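Local structure of Er-derived vesicles protein ERV41 (Saccharomyces cerevisiae, 3ZLC) at residues Q36-D41 / R46-E51; F161-F166 / T193-T198. The protein travels in COPII-coated vesicles from the endoplasmic reticulum, is required for efficient transport of a subset of secretory proteins to the Golgi, and is represented here by its lumenal domain. All blocks are in the same frame, centred on the assembly; numbering follows the deposited sequence.

Contact 1 of 2, residues Q36-D41 / R46-E51; sequences QINVRD and RKLVLE
V39 and K47 form the hydrogen-bonded antiparallel pair of this contact: V39 N donates a hydrogen bond to K47 O at 2.9 Å, and K47 N returns one to V39 O at 2.8 Å, almost straight at 179°. V49 N adds a third, to I37 O. A water accepts from I37 N and donates to V49 O, bridging the two backbones.

On the face of V39 the packing between side chains is apolar. V39 CG2, beside its own backbone N with CG1 anti to that N (chi1 169°), meets V49 CG2 at 3.5 Å; I37 CG2 lies 4.1 Å from V49 CB. Strand 117-126 packs V119 on I37, V125 on V39 and I123 on V49.

The face of N38 and L48 is mixed. In the conformer described, one of two, N38 ND2 bonds Q36 OE1 from above that carbonyl's plane, and L48 CD2 rests against N38 OD1. R40 and R46 run side by side, guanidinium planes 80° apart, R46 NH1 over one face of the R40 group and 3.0 Å from R40 NE: two donors that cannot bond each other, like charges brought close. R40 NH2 makes a long, weak ion pair with E131. An alanine at R40 is likely to open a gap beside R46, its guanidinium freer to turn, and to deprive E131 of that distant partner.

The arrangement is a beta hairpin, strand 35-41 turning back into strand 47-48.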
ATOM      1  N   GLN A  36     -13.160  -0.473  -4.142  1.00 20.32           N
ATOM      2  CA  GLN A  36     -13.506   0.313  -2.964  1.00 21.02           C
ATOM      3  C   GLN A  36     -12.344   0.261  -1.971  1.00 23.35           C
ATOM      4  O   GLN A  36     -11.629  -0.750  -1.868  1.00 22.98           O
ATOM      5  CB  GLN A  36     -14.811  -0.177  -2.323  1.00 27.76           C
ATOM      6  CG  GLN A  36     -14.708  -1.525  -1.614  1.00 33.78           C
ATOM      7  CD  GLN A  36     -15.944  -1.839  -0.783  1.00 51.86           C
ATOM      8  OE1 GLN A  36     -16.422  -0.997  -0.018  1.00 57.31           O
ATOM      9  NE2 GLN A  36     -16.469  -3.053  -0.933  1.00 53.15           N
ATOM     10  N   ILE A  37     -12.138   1.357  -1.252  1.00 23.45           N
ATOM     11  CA  ILE A  37     -11.028   1.432  -0.302  1.00 22.74           C
ATOM     12  C   ILE A  37     -11.617   1.780   1.061  1.00 23.38           C
ATOM     13  O   ILE A  37     -12.327   2.791   1.189  1.00 24.95           O
ATOM     14  CB  ILE A  37      -9.999   2.463  -0.768  1.00 19.99           C
ATOM     15  CG1 ILE A  37      -9.445   2.050  -2.139  1.00 23.00           C
ATOM     16  CG2 ILE A  37      -8.854   2.628   0.252  1.00 16.82           C
ATOM     17  CD1 ILE A  37      -8.513   3.038  -2.712  1.00 29.61           C
ATOM     18  N   ASN A  38     -11.378   0.916   2.051  1.00 21.27           N
ATOM     19  CA  ASN A  38     -11.918   1.103   3.397  0.75 25.42           C
ATOM     20  C   ASN A  38     -10.808   1.200   4.449  1.00 23.83           C
ATOM     21  O   ASN A  38      -9.736   0.611   4.286  1.00 22.11           O
ATOM     22  CB  ASN A  38     -12.837  -0.063   3.771  0.75 25.60           C
ATOM     23  CG  ASN A  38     -14.182  -0.022   3.042  0.75 36.26           C
ATOM     24  OD1 ASN A  38     -15.142   0.593   3.514  0.75 35.87           O
ATOM     25  ND2 ASN A  38     -14.255  -0.697   1.894  0.75 31.83           N
ATOM     26  N   VAL A  39     -11.080   1.931   5.527  1.00 21.24           N
ATOM     27  CA  VAL A  39     -10.199   1.947   6.693  1.00 21.28           C
ATOM     28  C   VAL A  39     -11.038   1.456   7.862  1.00 23.04           C
ATOM     29  O   VAL A  39     -12.227   1.795   7.987  1.00 22.11           O
ATOM     30  CB  VAL A  39      -9.627   3.357   7.008  1.00 29.12           C
ATOM     31  CG1 VAL A  39      -8.945   3.364   8.373  1.00 32.87           C
ATOM     32  CG2 VAL A  39      -8.625   3.772   5.969  1.00 31.64           C
ATOM     33  N   ARG A  40     -10.462   0.612   8.707  1.00 21.02           N
ATOM     34  CA  ARG A  40     -11.127   0.354   9.971  1.00 27.37           C
ATOM     35  C   ARG A  40     -10.090   0.220  11.062  1.00 33.25           C
ATOM     36  O   ARG A  40      -8.923  -0.066  10.779  1.00 26.06           O
ATOM     37  CB  ARG A  40     -12.043  -0.864   9.899  1.00 42.26           C
ATOM     38  CG  ARG A  40     -11.372  -2.139   9.470  1.00 50.18           C
ATOM     39  CD  ARG A  40     -12.099  -3.311  10.102  1.00 66.13           C
ATOM     40  NE  ARG A  40     -11.464  -4.592   9.803  1.00 78.02           N
ATOM     41  CZ  ARG A  40     -11.958  -5.774  10.157  1.00 83.49           C
ATOM     42  NH1 ARG A  40     -13.104  -5.844  10.823  1.00 80.96           N
ATOM     43  NH2 ARG A  40     -11.308  -6.886   9.841  1.00 85.23           N
ATOM     44  N   ASP A  41     -10.496   0.459  12.304  1.00 26.76           N
ATOM     45  CA  ASP A  41      -9.562   0.306  13.415  1.00 28.54           C
ATOM     46  C   ASP A  41     -10.264  -0.178  14.673  1.00 39.30           C
ATOM     47  O   ASP A  41     -11.468  -0.451  14.655  1.00 39.48           O
ATOM     48  CB  ASP A  41      -8.731   1.587  13.649  1.00 32.78           C
ATOM     49  CG  ASP A  41      -9.581   2.801  14.032  1.00 40.39           C
ATOM     50  OD1 ASP A  41     -10.525   2.664  14.834  1.00 44.23           O
ATOM     51  OD2 ASP A  41      -9.282   3.909  13.538  1.00 42.65           O
ATOM     52  N   ARG A  46     -15.859  -0.073   9.641  1.00 60.32           N
ATOM     53  CA  ARG A  46     -15.362   0.327   8.322  1.00 55.73           C
ATOM     54  C   ARG A  46     -15.821   1.711   7.882  1.00 50.31           C
ATOM     55  O   ARG A  46     -17.021   2.007   7.858  1.00 46.39           O
ATOM     56  CB  ARG A  46     -15.767  -0.688   7.256  1.00 62.70           C
ATOM     57  CG  ARG A  46     -15.158  -2.049   7.467  1.00 68.28           C
ATOM     58  CD  ARG A  46     -14.592  -2.622   6.179  1.00 70.88           C
ATOM     59  NE  ARG A  46     -14.982  -4.020   6.013  1.00 79.14           N
ATOM     60  CZ  ARG A  46     -14.527  -5.020   6.766  1.00 85.09           C
ATOM     61  NH1 ARG A  46     -13.660  -4.784   7.741  1.00 86.31           N
ATOM     62  NH2 ARG A  46     -14.941  -6.260   6.546  1.00 84.93           N
ATOM     63  N   LYS A  47     -14.848   2.553   7.553  1.00 45.67           N
ATOM     64  CA  LYS A  47     -15.102   3.860   6.962  1.00 45.66           C
ATOM     65  C   LYS A  47     -14.606   3.865   5.519  1.00 36.90           C
ATOM     66  O   LYS A  47     -13.419   3.613   5.254  1.00 30.84           O
ATOM     67  CB  LYS A  47     -14.395   4.961   7.759  1.00 49.28           C
ATOM     68  CG  LYS A  47     -14.468   6.347   7.122  1.00 60.17           C
ATOM     69  CD  LYS A  47     -13.915   7.424   8.053  1.00 68.40           C
ATOM     70  CE  LYS A  47     -12.397   7.331   8.216  1.00 67.47           C
ATOM     71  NZ  LYS A  47     -11.882   8.282   9.250  1.00 64.42           N
ATOM     72  N   LEU A  48     -15.516   4.147   4.592  1.00 29.17           N
ATOM     73  CA  LEU A  48     -15.162   4.278   3.177  1.00 33.59           C
ATOM     74  C   LEU A  48     -14.223   5.457   2.951  1.00 34.02           C
ATOM     75  O   LEU A  48     -14.512   6.588   3.354  1.00 36.61           O
ATOM     76  CB  LEU A  48     -16.414   4.444   2.315  1.00 31.36           C
ATOM     77  CG  LEU A  48     -16.973   3.185   1.650  1.00 40.99           C
ATOM     78  CD1 LEU A  48     -18.284   3.493   0.935  1.00 50.30           C
ATOM     79  CD2 LEU A  48     -15.975   2.609   0.675  1.00 38.89           C
ATOM     80  N   VAL A  49     -13.083   5.193   2.328  1.00 26.03           N
ATOM     81  CA  VAL A  49     -12.187   6.268   1.952  1.00 31.14           C
ATOM     82  C   VAL A  49     -12.583   6.706   0.552  1.00 43.80           C
ATOM     83  O   VAL A  49     -12.404   5.976  -0.426  1.00 40.43           O
ATOM     84  CB  VAL A  49     -10.718   5.830   1.959  1.00 39.49           C
ATOM     85  CG1 VAL A  49      -9.863   6.930   1.361  1.00 45.54           C
ATOM     86  CG2 VAL A  49     -10.277   5.517   3.364  1.00 33.19           C
ATOM     87  N   LEU A  50     -13.161   7.892   0.460  1.00 54.20           N
ATOM     88  CA  LEU A  50     -13.596   8.396  -0.827  1.00 55.22           C
ATOM     89  C   LEU A  50     -12.804   9.639  -1.167  1.00 42.56           C
ATOM     90  O   LEU A  50     -12.038   9.656  -2.133  1.00 46.90           O
ATOM     91  CB  LEU A  50     -15.095   8.694  -0.800  1.00 61.67           C
ATOM     92  CG  LEU A  50     -15.995   7.456  -0.837  1.00 65.05           C
ATOM     93  CD1 LEU A  50     -17.443   7.814  -0.565  1.00 66.26           C
ATOM     94  CD2 LEU A  50     -15.874   6.747  -2.180  1.00 63.42           C
ATOM     95  N   GLU A  51     -12.960  10.665  -0.340  1.00 41.57           N
ATOM     96  CA  GLU A  51     -12.421  11.981  -0.649  1.00 48.60           C
ATOM     97  C   GLU A  51     -10.919  12.133  -0.413  1.00 43.04           C
ATOM     98  O   GLU A  51     -10.316  13.061  -0.945  1.00 44.42           O
ATOM     99  CB  GLU A  51     -13.207  13.082   0.085  1.00 60.59           C
ATOM    100  CG  GLU A  51     -13.119  13.040   1.605  1.00 66.35           C
ATOM    101  CD  GLU A  51     -13.836  14.212   2.257  1.00 72.30           C
ATOM    102  OE1 GLU A  51     -15.084  14.263   2.190  1.00 73.71           O
ATOM    103  OE2 GLU A  51     -13.149  15.079   2.843  1.00 71.91           O
TER
HETATM  104  O   HOH W   1     -13.565   3.944  -1.816  1.00 41.88           O

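Contact 2 of 2, residues F161-F166 / T193-T198; sequences FSFGDF and TSVVPT
F163 lays its ring against V195, and this pair carries most of the contact. V195 CG2 sits over the middle of one ring face, 3.5 Å from the centroid and 10° off the ring normal, a CH-pi contact in which the methyl meets all six ring carbons at similar distances. With CG2 beside the backbone N and CG1 anti to it (chi1 -176°), V195 presents both methyls to F163: CG1 reaches back to F163 CB at 4.0 Å. Y212 meets the F163 ring edge-to-face and bonds F161 O through its hydroxyl, and Y238 also touches the F163 ring.

The two strands belong to different beta sheets: 156-163 lies in one and 188-200 in the other. The axes of 161-163 and 193-198 come within 9.2 Å and are 42° apart in direction, face to face as in a beta sandwich, so their union rests on side chains; F163 and V195 have the nearest CA atoms, 7.7 Å apart.

T193 adds a polar atom to this apolar interface. Its OG1 approaches F163 CZ obliquely, at 3.5 Å, while hydrogen-bonding to K237 O, which satisfies the buried hydroxyl within its own sheet. OG1 stands between the backbone N and the carbonyl carbon (chi1 63°), which places CG2 beside the N and 4.4 Å from F161 CE2, a looser contact. The F161 ring stacks with F236 of strand 233-240, the neighbour of strand 188-200.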
ATOM      1  N   PHE A 161       4.305   3.642   0.268  1.00 13.88           N
ATOM      2  CA  PHE A 161       3.422   3.353   1.389  1.00 11.75           C
ATOM      3  C   PHE A 161       4.185   3.744   2.653  1.00 13.60           C
ATOM      4  O   PHE A 161       5.157   3.087   3.019  1.00 15.11           O
ATOM      5  CB  PHE A 161       3.035   1.875   1.444  1.00 10.00           C
ATOM      6  CG  PHE A 161       1.950   1.599   2.431  1.00 14.95           C
ATOM      7  CD1 PHE A 161       0.640   1.962   2.144  1.00 13.49           C
ATOM      8  CD2 PHE A 161       2.234   1.013   3.662  1.00 13.37           C
ATOM      9  CE1 PHE A 161      -0.381   1.733   3.057  1.00 12.51           C
ATOM     10  CE2 PHE A 161       1.224   0.782   4.577  1.00 18.97           C
ATOM     11  CZ  PHE A 161      -0.085   1.146   4.278  1.00 15.34           C
ATOM     12  N   SER A 162       3.778   4.839   3.287  1.00 18.28           N
ATOM     13  CA  SER A 162       4.545   5.398   4.403  1.00 15.83           C
ATOM     14  C   SER A 162       3.583   5.966   5.434  1.00 18.79           C
ATOM     15  O   SER A 162       2.378   6.136   5.152  1.00 15.15           O
ATOM     16  CB  SER A 162       5.500   6.496   3.909  1.00 14.03           C
ATOM     17  OG  SER A 162       4.771   7.587   3.373  1.00 12.65           O
ATOM     18  N   PHE A 163       4.119   6.247   6.620  1.00 15.28           N
ATOM     19  CA  PHE A 163       3.350   6.779   7.750  1.00 11.44           C
ATOM     20  C   PHE A 163       3.985   8.073   8.182  1.00 15.01           C
ATOM     21  O   PHE A 163       5.199   8.113   8.476  1.00 16.41           O
ATOM     22  CB  PHE A 163       3.418   5.813   8.937  1.00 11.50           C
ATOM     23  CG  PHE A 163       2.774   4.484   8.668  1.00 13.20           C
ATOM     24  CD1 PHE A 163       3.481   3.470   8.043  1.00 13.61           C
ATOM     25  CD2 PHE A 163       1.442   4.267   9.004  1.00 13.41           C
ATOM     26  CE1 PHE A 163       2.885   2.238   7.775  1.00 20.98           C
ATOM     27  CE2 PHE A 163       0.828   3.028   8.742  1.00 12.90           C
ATOM     28  CZ  PHE A 163       1.556   2.019   8.126  1.00 12.87           C
ATOM     29  N   GLY A 164       3.183   9.133   8.236  1.00 13.38           N
ATOM     30  CA  GLY A 164       3.665  10.401   8.758  1.00 16.08           C
ATOM     31  C   GLY A 164       4.284  11.303   7.700  1.00 20.50           C
ATOM     32  O   GLY A 164       3.896  11.265   6.526  1.00 22.94           O
ATOM     33  N   ASP A 165       5.226  12.143   8.120  1.00 18.00           N
ATOM     34  CA  ASP A 165       5.862  13.086   7.210  1.00 15.97           C
ATOM     35  C   ASP A 165       7.059  12.443   6.491  1.00 21.35           C
ATOM     36  O   ASP A 165       7.868  11.753   7.107  1.00 19.89           O
ATOM     37  CB  ASP A 165       6.360  14.294   8.004  1.00 18.32           C
ATOM     38  CG  ASP A 165       5.225  15.093   8.617  1.00 21.36           C
ATOM     39  OD1 ASP A 165       4.147  15.146   8.002  1.00 22.40           O
ATOM     40  OD2 ASP A 165       5.408  15.649   9.718  1.00 18.93           O
ATOM     41  N   PHE A 166       7.195  12.688   5.198  1.00 21.31           N
ATOM     42  CA  PHE A 166       8.341  12.132   4.490  1.00 29.58           C
ATOM     43  C   PHE A 166       9.603  12.812   5.027  1.00 19.56           C
ATOM     44  O   PHE A 166       9.556  13.955   5.494  1.00 17.76           O
ATOM     45  CB  PHE A 166       8.199  12.306   2.977  1.00 42.63           C
ATOM     46  CG  PHE A 166       8.590  11.075   2.190  1.00 50.50           C
ATOM     47  CD1 PHE A 166       7.800   9.921   2.230  1.00 51.04           C
ATOM     48  CD2 PHE A 166       9.750  11.067   1.416  1.00 45.11           C
ATOM     49  CE1 PHE A 166       8.160   8.778   1.512  1.00 45.68           C
ATOM     50  CE2 PHE A 166      10.111   9.937   0.682  1.00 49.46           C
ATOM     51  CZ  PHE A 166       9.315   8.785   0.737  1.00 52.68           C
ATOM     52  N   THR A 193       2.318  -4.363   8.918  1.00 11.93           N
ATOM     53  CA  THR A 193       3.361  -3.354   9.108  1.00 15.01           C
ATOM     54  C   THR A 193       3.405  -2.926  10.563  1.00 20.52           C
ATOM     55  O   THR A 193       2.356  -2.686  11.176  1.00 22.57           O
ATOM     56  CB  THR A 193       3.121  -2.107   8.230  1.00 17.38           C
ATOM     57  OG1 THR A 193       1.884  -1.470   8.605  1.00 15.33           O
ATOM     58  CG2 THR A 193       3.110  -2.494   6.749  1.00 14.13           C
ATOM     59  N   SER A 194       4.607  -2.843  11.126  1.00 14.83           N
ATOM     60  CA  SER A 194       4.750  -2.446  12.528  1.00 12.70           C
ATOM     61  C   SER A 194       5.531  -1.141  12.527  1.00 13.94           C
ATOM     62  O   SER A 194       6.688  -1.089  12.075  1.00 14.43           O
ATOM     63  CB  SER A 194       5.494  -3.517  13.323  1.00 15.00           C
ATOM     64  OG  SER A 194       5.567  -3.177  14.711  1.00 20.76           O
ATOM     65  N   VAL A 195       4.897  -0.090  13.039  1.00 16.21           N
ATOM     66  CA  VAL A 195       5.345   1.278  12.826  1.00 13.21           C
ATOM     67  C   VAL A 195       6.036   1.821  14.077  1.00 22.62           C
ATOM     68  O   VAL A 195       5.504   1.722  15.189  1.00 15.12           O
ATOM     69  CB  VAL A 195       4.131   2.173  12.436  1.00 15.84           C
ATOM     70  CG1 VAL A 195       4.572   3.600  12.098  1.00 12.65           C
ATOM     71  CG2 VAL A 195       3.398   1.566  11.232  1.00 11.78           C
ATOM     72  N   VAL A 196       7.222   2.392  13.890  1.00 17.01           N
ATOM     73  CA  VAL A 196       8.004   2.926  15.003  1.00 18.75           C
ATOM     74  C   VAL A 196       8.183   4.412  14.797  1.00 18.04           C
ATOM     75  O   VAL A 196       8.691   4.821  13.747  1.00 16.84           O
ATOM     76  CB  VAL A 196       9.399   2.291  15.039  1.00 22.29           C
ATOM     77  CG1 VAL A 196      10.200   2.806  16.251  1.00 24.47           C
ATOM     78  CG2 VAL A 196       9.284   0.800  15.092  1.00 25.22           C
ATOM     79  N   PRO A 197       7.752   5.237  15.783  1.00 15.47           N
ATOM     80  CA  PRO A 197       7.965   6.678  15.637  1.00 15.24           C
ATOM     81  C   PRO A 197       9.421   6.995  15.946  1.00 22.96           C
ATOM     82  O   PRO A 197      10.022   6.368  16.822  1.00 18.09           O
ATOM     83  CB  PRO A 197       7.057   7.281  16.722  1.00 24.36           C
ATOM     84  CG  PRO A 197       7.043   6.221  17.820  1.00 22.89           C
ATOM     85  CD  PRO A 197       7.050   4.898  17.041  1.00 20.69           C
ATOM     86  N   THR A 198      10.000   7.953  15.234  1.00 18.57           N
ATOM     87  CA  THR A 198      11.405   8.271  15.471  1.00 22.34           C
ATOM     88  C   THR A 198      11.614   9.761  15.706  1.00 26.11           C
ATOM     89  O   THR A 198      10.890  10.600  15.172  1.00 24.10           O
ATOM     90  CB  THR A 198      12.271   7.830  14.296  1.00 25.48           C
ATOM     91  OG1 THR A 198      11.736   8.383  13.083  1.00 29.67           O
ATOM     92  CG2 THR A 198      12.300   6.314  14.204  1.00 20.99           C
TER

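Contact 1 is partly buried and joins neighbours within one sheet, whereas contact 2 is wholly buried and packs one sheet on another. Their centres are 19 Å apart, and the nearest atoms come to about 9 Å without touching. They share a sheet: strand 35-41 of contact 1 and strand 188-200 of contact 2 are both members of it, connected through strands 130-136 and 233-240, while 156-163 belongs to the second sheet. Backbone hydrogen bonds dominate in 36-41 / 46-51, with apolar side chains inward and arginines outward; 161-166 / 193-198 relies on aromatic and methyl packing, its one polar side chain, T193, bonded to the backbone of the adjacent strand.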